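Local coordinates for protein alpha-fucosidase (Bifidobacterium bifidum, PDB 2EAD) that is a calcium-binding 1,2-alpha-L-fucosidase of glycoside hydrolase family 95, here its catalytic part, and probably releases alpha-1,2-linked L-fucose from its substrates by hydrolysis, at residues R180-S185 with A193-S198; F205-P210 with D227-K232; N214-G219 with A405-H410; F823-T828 with V837-N842. The protein carries 1 engineered substitution. All blocks are in the same frame, centred on the assembly; numbering follows the deposited sequence.

Interaction 1 of 4, residues R180-S185 with A193-S198; sequences REYFAS and ARLTAS
Leu195 sets one methyl, CD2, against the aliphatic stem of Arg180. Leu195 CD2 lies 3.6 Å from Arg180 CD and 3.7 Å from Arg180 CB, so this single methyl spans the stem from its root to its last carbon. The two side chains cross obliquely. Leu195 CG sits beside its own backbone N (chi1 -51°), which brings the branch over toward Arg180. The Arg180 chain then bends at chi3, and its guanidinium turns away to Glu70 and the carbonyl of Val67. Next along the same face, Tyr182 meets Ala193. Tyr182 CD1 is 3.8 Å from Ala193 CB, with the methyl at a slant to the ring. The Tyr182 hydroxyl goes on to Glu70, which thus receives both Arg180 and Tyr182. The two strands form an antiparallel beta hairpin in the larger sheet of the N-terminal beta-sandwich domain, consistent with the galactose mutarotase-like clan to which its sequence family belongs. Glu181 and Arg194 are its hydrogen-bonded pair here. Glu181 N gives to Arg194 O at 2.9 Å, and Arg194 N gives to Glu181 O at 2.8 Å. Their side chains leave from the other face. They do not form a salt bridge. Glu181 OE1 touches only the stem of Arg194, at 3.8 Å from Arg194 CB, and stands 6.4 Å from Arg194 NE. The carboxylate is taken up by Tyr316, Lys320 and Lys166, while the Arg194 guanidinium reaches Asp251. Glu181 OE1 also lies in plane at the edge of the Phe183 ring.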
# COMPACT_ATOMS: atom_id res chain seq x y z
N ARG A 180 22.99 19.84 8.32
CA ARG A 180 22.21 18.86 9.03
C ARG A 180 21.99 17.67 8.12
O ARG A 180 21.82 17.83 6.88
CB ARG A 180 20.89 19.49 9.51
CG ARG A 180 21.09 20.93 10.04
CD ARG A 180 20.10 21.43 11.11
NE ARG A 180 19.02 22.09 10.45
CZ ARG A 180 18.62 23.34 10.58
NH1 ARG A 180 19.16 24.20 11.44
NH2 ARG A 180 17.61 23.71 9.83
N GLU A 181 22.06 16.47 8.69
CA GLU A 181 21.79 15.23 7.97
C GLU A 181 20.90 14.37 8.88
O GLU A 181 21.16 14.22 10.10
CB GLU A 181 23.08 14.52 7.65
CG GLU A 181 22.94 13.23 6.92
CD GLU A 181 24.21 12.42 6.98
OE1 GLU A 181 24.54 11.91 8.05
OE2 GLU A 181 24.90 12.31 5.94
N TYR A 182 19.85 13.79 8.29
CA TYR A 182 18.92 12.95 9.04
C TYR A 182 18.69 11.64 8.32
O TYR A 182 18.47 11.62 7.11
CB TYR A 182 17.59 13.64 9.17
CG TYR A 182 17.61 15.03 9.72
CD1 TYR A 182 17.61 15.23 11.10
CD2 TYR A 182 17.58 16.13 8.88
CE1 TYR A 182 17.59 16.49 11.62
CE2 TYR A 182 17.57 17.40 9.38
CZ TYR A 182 17.57 17.56 10.77
OH TYR A 182 17.55 18.80 11.32
N PHE A 183 18.76 10.55 9.05
CA PHE A 183 18.34 9.27 8.55
C PHE A 183 17.84 8.39 9.67
O PHE A 183 18.09 8.65 10.86
CB PHE A 183 19.42 8.55 7.71
CG PHE A 183 20.70 8.29 8.46
CD1 PHE A 183 20.90 7.08 9.14
CD2 PHE A 183 21.73 9.22 8.43
CE1 PHE A 183 22.09 6.84 9.82
CE2 PHE A 183 22.93 9.00 9.10
CZ PHE A 183 23.11 7.80 9.79
N ALA A 184 17.11 7.34 9.28
CA ALA A 184 16.69 6.34 10.25
C ALA A 184 17.18 4.97 9.80
O ALA A 184 16.72 4.43 8.78
CB ALA A 184 15.16 6.35 10.42
N SER A 185 18.14 4.43 10.56
CA SER A 185 18.76 3.14 10.26
C SER A 185 17.83 2.01 10.62
O SER A 185 17.33 1.96 11.74
CB SER A 185 20.11 2.96 11.03
OG SER A 185 20.59 1.62 10.93
N ALA A 193 20.67 12.28 13.76
CA ALA A 193 20.80 13.63 13.27
C ALA A 193 22.28 14.05 13.39
O ALA A 193 22.83 14.19 14.51
CB ALA A 193 19.91 14.57 14.06
N ARG A 194 22.94 14.22 12.24
CA ARG A 194 24.31 14.72 12.22
C ARG A 194 24.31 16.23 11.98
O ARG A 194 23.87 16.70 10.92
CB ARG A 194 25.17 13.97 11.20
CG ARG A 194 26.58 14.51 11.02
CD ARG A 194 27.46 14.19 12.22
NE ARG A 194 28.86 14.54 12.02
CZ ARG A 194 29.75 14.65 13.01
NH1 ARG A 194 29.39 14.48 14.27
NH2 ARG A 194 31.01 14.96 12.75
N LEU A 195 24.80 16.99 12.97
CA LEU A 195 24.78 18.45 12.92
C LEU A 195 26.17 19.12 13.01
O LEU A 195 26.93 18.83 13.92
CB LEU A 195 23.92 18.98 14.07
CG LEU A 195 22.52 18.37 14.21
CD1 LEU A 195 21.93 18.67 15.59
CD2 LEU A 195 21.65 18.92 13.09
N THR A 196 26.47 20.03 12.08
CA THR A 196 27.79 20.68 12.05
C THR A 196 27.70 22.19 11.92
O THR A 196 26.72 22.75 11.43
CB THR A 196 28.73 20.13 10.91
OG1 THR A 196 28.33 20.65 9.64
CG2 THR A 196 28.74 18.61 10.85
N ALA A 197 28.76 22.86 12.38
CA ALA A 197 29.02 24.25 12.01
C ALA A 197 30.46 24.29 11.43
O ALA A 197 31.27 23.39 11.73
CB ALA A 197 28.87 25.18 13.22
N SER A 198 30.74 25.26 10.57
CA SER A 198 32.05 25.31 9.88
C SER A 198 33.19 25.92 10.72
O SER A 198 34.39 25.77 10.37
CB SER A 198 31.95 26.00 8.51
OG SER A 198 31.44 27.32 8.60

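Interaction 2 of 4, residues F205-P210 with D227-K232; sequences FNVSMP and DTLTVK
Leu229 pushes a single methyl, CD2, against the backbone of Val207, Ser208 and Met209. Leu229 CD2 is 3.8 Å from Val207 O, 3.9 Å from Ser208 CA and 3.9 Å from Met209 N. Val231 uses its CG2 in the same way, and Val231 CG2 lies 3.5 Å from Met209 O. These are van der Waals contacts, and no hydrogen bond joins the two segments. Side chains meet more loosely. Met209 CE is 4.4 Å from Val231 CG2, and Val207 CG1 is 4.5 Å from Leu229 CD2. The torsions aim these groups. Leu229 carries CG opposite its backbone N (chi1 173°), and Val231 keeps CG2 on the side of its own N. Between them, Thr230 points away from the contact, as expected along a strand. The nearest CA atoms, those of Met209 and Val231, are 7.3 Å apart, too far for paired strands; the segments face each other from two sheets. This is the inside of the N-terminal beta sandwich. Strand 203-208 belongs to one sheet, between strands 140-145 and 266-271. Strand 228-235 belongs to the other, between strands 217-225 and 241-250, and Met209 also packs on Ile246 of strand 241-250.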
# COMPACT_ATOMS: atom_id res chain seq x y z
N PHE A 205 22.66 24.92 20.08
CA PHE A 205 21.21 24.66 19.99
C PHE A 205 20.59 24.03 21.24
O PHE A 205 21.27 23.36 22.04
CB PHE A 205 20.88 23.82 18.74
CG PHE A 205 21.55 22.48 18.71
CD1 PHE A 205 20.87 21.35 19.10
CD2 PHE A 205 22.88 22.37 18.32
CE1 PHE A 205 21.51 20.10 19.10
CE2 PHE A 205 23.54 21.12 18.32
CZ PHE A 205 22.85 19.98 18.70
N ASN A 206 19.28 24.24 21.38
CA ASN A 206 18.44 23.52 22.32
C ASN A 206 17.69 22.30 21.68
O ASN A 206 16.99 22.47 20.68
CB ASN A 206 17.42 24.50 22.90
CG ASN A 206 16.51 23.86 23.92
OD1 ASN A 206 15.55 23.17 23.56
ND2 ASN A 206 16.82 24.06 25.22
N VAL A 207 17.85 21.11 22.28
CA VAL A 207 17.16 19.88 21.87
C VAL A 207 15.95 19.61 22.78
O VAL A 207 16.11 19.43 24.00
CB VAL A 207 18.09 18.61 21.98
CG1 VAL A 207 17.31 17.32 21.65
CG2 VAL A 207 19.28 18.72 21.07
N SER A 208 14.76 19.58 22.18
CA SER A 208 13.52 19.16 22.87
C SER A 208 12.74 18.15 22.00
O SER A 208 12.97 18.04 20.79
CB SER A 208 12.65 20.36 23.24
OG SER A 208 12.22 21.11 22.10
N MET A 209 11.85 17.38 22.62
CA MET A 209 11.04 16.41 21.88
C MET A 209 9.63 16.32 22.44
O MET A 209 9.25 15.27 22.98
CB MET A 209 11.73 15.04 21.90
CG MET A 209 11.11 13.98 20.98
SD MET A 209 12.20 12.58 20.77
CE MET A 209 12.81 12.35 22.45
N PRO A 210 8.85 17.42 22.32
CA PRO A 210 7.51 17.42 22.93
C PRO A 210 6.60 16.41 22.24
O PRO A 210 6.62 16.33 21.02
CB PRO A 210 6.99 18.83 22.66
CG PRO A 210 7.81 19.33 21.48
CD PRO A 210 9.14 18.69 21.63
N ASP A 227 24.07 12.72 28.90
CA ASP A 227 23.91 13.21 27.52
C ASP A 227 22.54 12.93 26.86
O ASP A 227 22.39 13.09 25.64
CB ASP A 227 24.98 12.54 26.66
CG ASP A 227 24.95 11.02 26.77
OD1 ASP A 227 24.04 10.46 27.43
OD2 ASP A 227 25.85 10.37 26.21
N THR A 228 21.56 12.51 27.66
CA THR A 228 20.31 11.94 27.12
C THR A 228 19.04 12.61 27.62
O THR A 228 18.86 12.80 28.82
CB THR A 228 20.25 10.42 27.40
OG1 THR A 228 21.38 9.77 26.80
CG2 THR A 228 18.96 9.79 26.83
N LEU A 229 18.14 12.95 26.69
CA LEU A 229 16.81 13.47 27.02
C LEU A 229 15.76 12.36 26.84
O LEU A 229 15.70 11.72 25.78
CB LEU A 229 16.48 14.68 26.11
CG LEU A 229 15.05 15.25 26.22
CD1 LEU A 229 14.85 16.02 27.49
CD2 LEU A 229 14.63 16.11 25.02
N THR A 230 14.93 12.11 27.85
CA THR A 230 13.92 11.05 27.77
C THR A 230 12.51 11.56 28.02
O THR A 230 12.25 12.17 29.05
CB THR A 230 14.17 9.92 28.80
OG1 THR A 230 15.49 9.40 28.65
CG2 THR A 230 13.12 8.79 28.63
N VAL A 231 11.60 11.28 27.08
CA VAL A 231 10.18 11.53 27.25
C VAL A 231 9.46 10.17 27.35
O VAL A 231 9.73 9.20 26.59
CB VAL A 231 9.56 12.42 26.13
CG1 VAL A 231 8.12 12.79 26.47
CG2 VAL A 231 10.38 13.69 25.91
N LYS A 232 8.59 10.06 28.34
CA LYS A 232 7.96 8.79 28.60
C LYS A 232 6.66 9.01 29.35
O LYS A 232 6.53 9.96 30.12
CB LYS A 232 8.91 7.85 29.35
CG LYS A 232 9.37 8.37 30.73
CD LYS A 232 10.59 7.59 31.24
CE LYS A 232 10.88 8.00 32.71
NZ LYS A 232 12.24 7.58 33.07

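Interaction 3 of 4, residues N214-G219 with A405-H410; sequences NYSKTG and AGDNAH
The backbones come closest at Tyr215 and Gly406, whose CA atoms are 4.7 Å apart, and Gly406 CA makes a nearly straight CA-H...O contact to Asn214 O at 3.4 Å. Asp407 carries the polar part of the contact. Asp407 OD1 receives the backbone N-H of Ser216, with Ser216 N 2.8 Å away, on the syn side of the carboxylate and almost straight (177°). Asp407 OD2 takes the hydroxyl of Ser216. Ser216 OG is modelled 2.5 Å from Asp407 OD2, so short that its exact length is doubtful. A water donates to both Asp407 OD1 and Ser216 O, so OD1 is gripped twice. Replacing Asp407 by alanine would probably leave Ser216 N and OG without these partners and the water with one mate fewer. Tyr215 adds an apolar touch. Ala405 CB lies at the edge of its ring, near the ring plane, 3.6 Å from Tyr215 CD2. The Tyr215 side chain also packs on Leu79 and Leu137, and its hydroxyl bonds to Trp139 O. The contact joins two domains. Residues 214-219 run into the start of strand 217-225, an edge strand of the N-terminal sandwich, while 405-410 lie in the catalytic domain, in the loop between helix 365-386 and strand 419-420.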
# COMPACT_ATOMS: atom_id res chain seq x y z
N ASN A 214 -2.42 17.07 21.56
CA ASN A 214 -3.82 16.85 21.19
C ASN A 214 -4.29 15.42 21.47
O ASN A 214 -5.43 15.06 21.18
CB ASN A 214 -4.05 17.23 19.72
CG ASN A 214 -3.78 18.71 19.46
OD1 ASN A 214 -4.60 19.56 19.82
ND2 ASN A 214 -2.65 19.02 18.84
N TYR A 215 -3.40 14.61 22.02
CA TYR A 215 -3.77 13.31 22.58
C TYR A 215 -3.55 13.25 24.09
O TYR A 215 -2.72 13.98 24.63
CB TYR A 215 -3.12 12.14 21.83
CG TYR A 215 -1.61 11.95 21.90
CD1 TYR A 215 -1.02 11.25 22.96
CD2 TYR A 215 -0.78 12.40 20.87
CE1 TYR A 215 0.35 11.04 23.01
CE2 TYR A 215 0.62 12.18 20.91
CZ TYR A 215 1.17 11.50 21.99
OH TYR A 215 2.54 11.25 22.06
N SER A 216 -4.35 12.40 24.75
CA SER A 216 -4.37 12.25 26.22
C SER A 216 -3.20 11.41 26.70
O SER A 216 -2.96 10.32 26.16
CB SER A 216 -5.67 11.57 26.66
OG SER A 216 -6.79 12.44 26.49
N LYS A 217 -2.53 11.90 27.74
CA LYS A 217 -1.37 11.24 28.33
C LYS A 217 -1.44 11.17 29.87
O LYS A 217 -1.89 12.10 30.54
CB LYS A 217 -0.09 11.97 27.93
CG LYS A 217 0.23 11.82 26.46
CD LYS A 217 1.09 12.95 25.93
CE LYS A 217 0.27 14.16 25.62
NZ LYS A 217 1.11 15.21 25.03
N THR A 218 -1.02 10.04 30.41
CA THR A 218 -1.00 9.84 31.85
C THR A 218 0.43 9.74 32.28
O THR A 218 1.20 8.95 31.72
CB THR A 218 -1.74 8.55 32.26
OG1 THR A 218 -3.11 8.62 31.81
CG2 THR A 218 -1.71 8.37 33.79
N GLY A 219 0.78 10.53 33.31
CA GLY A 219 2.07 10.43 33.97
C GLY A 219 3.29 10.65 33.10
O GLY A 219 4.32 9.95 33.28
N ALA A 405 -3.10 14.45 15.66
CA ALA A 405 -3.30 13.48 16.74
C ALA A 405 -4.57 13.78 17.48
O ALA A 405 -4.92 14.93 17.69
CB ALA A 405 -2.10 13.44 17.73
N GLY A 406 -5.27 12.72 17.88
CA GLY A 406 -6.43 12.86 18.78
C GLY A 406 -6.67 11.48 19.34
O GLY A 406 -6.18 10.50 18.80
N ASP A 407 -7.47 11.38 20.39
CA ASP A 407 -7.70 10.10 21.04
C ASP A 407 -8.58 9.13 20.29
O ASP A 407 -8.32 7.92 20.32
CB ASP A 407 -8.31 10.33 22.41
CG ASP A 407 -7.30 10.88 23.40
OD1 ASP A 407 -6.05 10.79 23.16
OD2 ASP A 407 -7.75 11.35 24.46
N ASN A 408 -9.62 9.64 19.64
CA ASN A 408 -10.70 8.80 19.13
C ASN A 408 -10.68 8.64 17.62
O ASN A 408 -10.17 9.51 16.91
CB ASN A 408 -12.05 9.39 19.53
CG ASN A 408 -12.21 9.51 21.05
OD1 ASN A 408 -12.02 8.54 21.78
ND2 ASN A 408 -12.50 10.71 21.52
N ALA A 409 -11.23 7.52 17.14
CA ALA A 409 -11.42 7.34 15.70
C ALA A 409 -12.27 8.47 15.11
O ALA A 409 -13.03 9.11 15.85
CB ALA A 409 -12.08 6.01 15.43
N HIS A 410 -12.12 8.71 13.79
CA HIS A 410 -12.87 9.74 13.04
C HIS A 410 -12.77 11.10 13.76
O HIS A 410 -13.77 11.81 13.92
CB HIS A 410 -14.34 9.32 12.84
CG HIS A 410 -14.51 7.95 12.26
ND1 HIS A 410 -14.18 7.65 10.94
CD2 HIS A 410 -14.97 6.80 12.80
CE1 HIS A 410 -14.42 6.37 10.72
NE2 HIS A 410 -14.89 5.83 11.83
O HOH W 1 -4.72 8.79 24.56

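Interaction 4 of 4, residues F823-T828 with V837-N842; sequences FTVGTT and VRLTSN
Phe823 leans on Leu839 and Ser841 of the neighbouring strand. Phe823 CB is the first atom to touch, 3.6 Å from Leu839 CD1. Phe823 CG follows at 4.0 Å from Leu839 CD1. Phe823 CD1 then slips beside the branch point, 3.8 Å from Leu839 CG, and also nears Ser841 CA. Farther out, Phe823 CE1 stands 3.7 Å from Ser841 OG, a hydroxyl that bonds to Thr886. The Phe823 ring meets Leu839 and Ser841 at a slant. CG is placed on the side of the backbone N (chi1 -59°), and this carries the ring along Leu839 toward Ser841. Leu839 CD1 is shared with Val825, lying 3.8 Å from Val825 CG2. Thr824, on the other face, is met by Asn842 from just beyond the strand end. Asn842 ND2 gives a nearly straight hydrogen bond to Thr824 OG1 (2.8 Å, 172°), with the oxygen in the amide plane. The same ND2 also reaches Asn822 OD1, so two acceptors fix how the amide is turned. An alanine in place of Asn842 is likely to leave Thr824 OG1 and Asn822 OD1 without this shared donor, and the end of the hairpin less firmly tied. Backbone bonds pair Thr824 with Thr840 and Gly826 with Arg838, two each, in an antiparallel beta hairpin. In the C-terminal domain, strand 812-819 flanks 823-830 and strand 890-896 flanks 833-841, while Val825, Val837 and Leu839 pack on strands 794-801 and 847-851 of a second sheet.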
# COMPACT_ATOMS: atom_id res chain seq x y z
N PHE A 823 11.02 -13.92 -12.30
CA PHE A 823 12.00 -13.48 -13.28
C PHE A 823 12.30 -12.03 -13.00
O PHE A 823 11.37 -11.23 -12.82
CB PHE A 823 11.42 -13.59 -14.69
CG PHE A 823 11.00 -14.97 -15.07
CD1 PHE A 823 11.92 -15.84 -15.70
CD2 PHE A 823 9.73 -15.44 -14.77
CE1 PHE A 823 11.54 -17.13 -16.04
CE2 PHE A 823 9.34 -16.76 -15.11
CZ PHE A 823 10.26 -17.60 -15.76
N THR A 824 13.58 -11.67 -12.97
CA THR A 824 13.97 -10.28 -12.96
C THR A 824 14.08 -9.78 -14.41
O THR A 824 14.66 -10.44 -15.29
CB THR A 824 15.26 -10.07 -12.16
OG1 THR A 824 15.06 -10.62 -10.85
CG2 THR A 824 15.58 -8.55 -12.01
N VAL A 825 13.47 -8.63 -14.67
CA VAL A 825 13.29 -8.18 -16.04
C VAL A 825 13.92 -6.83 -16.28
O VAL A 825 13.69 -5.89 -15.52
CB VAL A 825 11.80 -8.08 -16.42
CG1 VAL A 825 11.62 -7.52 -17.83
CG2 VAL A 825 11.09 -9.42 -16.26
N GLY A 826 14.71 -6.75 -17.36
CA GLY A 826 15.18 -5.46 -17.88
C GLY A 826 14.80 -5.33 -19.34
O GLY A 826 14.75 -6.33 -20.08
N THR A 827 14.49 -4.11 -19.77
CA THR A 827 14.05 -3.87 -21.15
C THR A 827 14.58 -2.54 -21.62
O THR A 827 14.57 -1.54 -20.87
CB THR A 827 12.50 -3.84 -21.28
OG1 THR A 827 11.95 -5.00 -20.65
CG2 THR A 827 12.09 -3.84 -22.78
N THR A 828 15.06 -2.54 -22.86
CA THR A 828 15.49 -1.33 -23.55
C THR A 828 14.66 -1.18 -24.80
O THR A 828 14.41 -2.16 -25.51
CB THR A 828 16.99 -1.40 -23.90
OG1 THR A 828 17.71 -1.60 -22.69
CG2 THR A 828 17.48 -0.05 -24.52
N VAL A 837 15.49 -7.48 -24.41
CA VAL A 837 14.95 -7.92 -23.10
C VAL A 837 16.01 -8.77 -22.42
O VAL A 837 16.58 -9.67 -23.03
CB VAL A 837 13.62 -8.74 -23.20
CG1 VAL A 837 13.08 -9.03 -21.80
CG2 VAL A 837 12.55 -8.01 -24.02
N ARG A 838 16.26 -8.46 -21.15
CA ARG A 838 17.12 -9.26 -20.30
C ARG A 838 16.24 -9.90 -19.21
O ARG A 838 15.70 -9.20 -18.33
CB ARG A 838 18.21 -8.41 -19.68
CG ARG A 838 19.21 -7.87 -20.69
CD ARG A 838 20.40 -7.12 -20.01
NE ARG A 838 20.97 -7.74 -18.80
CZ ARG A 838 21.89 -8.70 -18.77
NH1 ARG A 838 22.38 -9.23 -19.89
NH2 ARG A 838 22.33 -9.15 -17.60
N LEU A 839 16.07 -11.21 -19.33
CA LEU A 839 15.21 -11.99 -18.44
C LEU A 839 16.06 -12.93 -17.57
O LEU A 839 16.61 -13.93 -18.06
CB LEU A 839 14.23 -12.82 -19.28
CG LEU A 839 13.14 -13.60 -18.52
CD1 LEU A 839 12.05 -12.63 -18.10
CD2 LEU A 839 12.56 -14.75 -19.30
N THR A 840 16.20 -12.58 -16.29
CA THR A 840 16.95 -13.39 -15.34
C THR A 840 15.94 -14.34 -14.70
O THR A 840 15.01 -13.89 -14.03
CB THR A 840 17.58 -12.54 -14.24
OG1 THR A 840 18.37 -11.50 -14.83
CG2 THR A 840 18.44 -13.38 -13.29
N SER A 841 16.12 -15.63 -14.94
CA SER A 841 15.30 -16.65 -14.30
C SER A 841 15.83 -16.93 -12.91
O SER A 841 16.91 -17.51 -12.75
CB SER A 841 15.27 -17.93 -15.12
OG SER A 841 14.45 -18.90 -14.48
N ASN A 842 15.09 -16.50 -11.89
CA ASN A 842 15.57 -16.69 -10.51
C ASN A 842 15.31 -18.08 -9.91
O ASN A 842 15.99 -18.48 -8.97
CB ASN A 842 15.04 -15.59 -9.58
CG ASN A 842 15.49 -14.23 -10.02
OD1 ASN A 842 16.61 -14.06 -10.41
ND2 ASN A 842 14.59 -13.26 -10.01

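How the interactions relate
From the N terminus, interaction 1 closes first, a short hairpin loop within one sheet of the N-terminal sandwich. Strand 190-197 then leads to strand 203-208, where interaction 2 opens. The two contacts touch, with Leu195 CD1 3.5 Å from Phe205 CZ. Interaction 3 opens at 214-219, before interaction 2 closes at 227-232, and closes much later at 405-410. These two therefore cross. Interaction 2 joins the two sheets of the sandwich, and interaction 3 ties that domain to the catalytic domain. Interaction 4 comes last and stands apart, a local hairpin in the C-terminal domain, about 25 Å from interaction 1 at the nearest atoms.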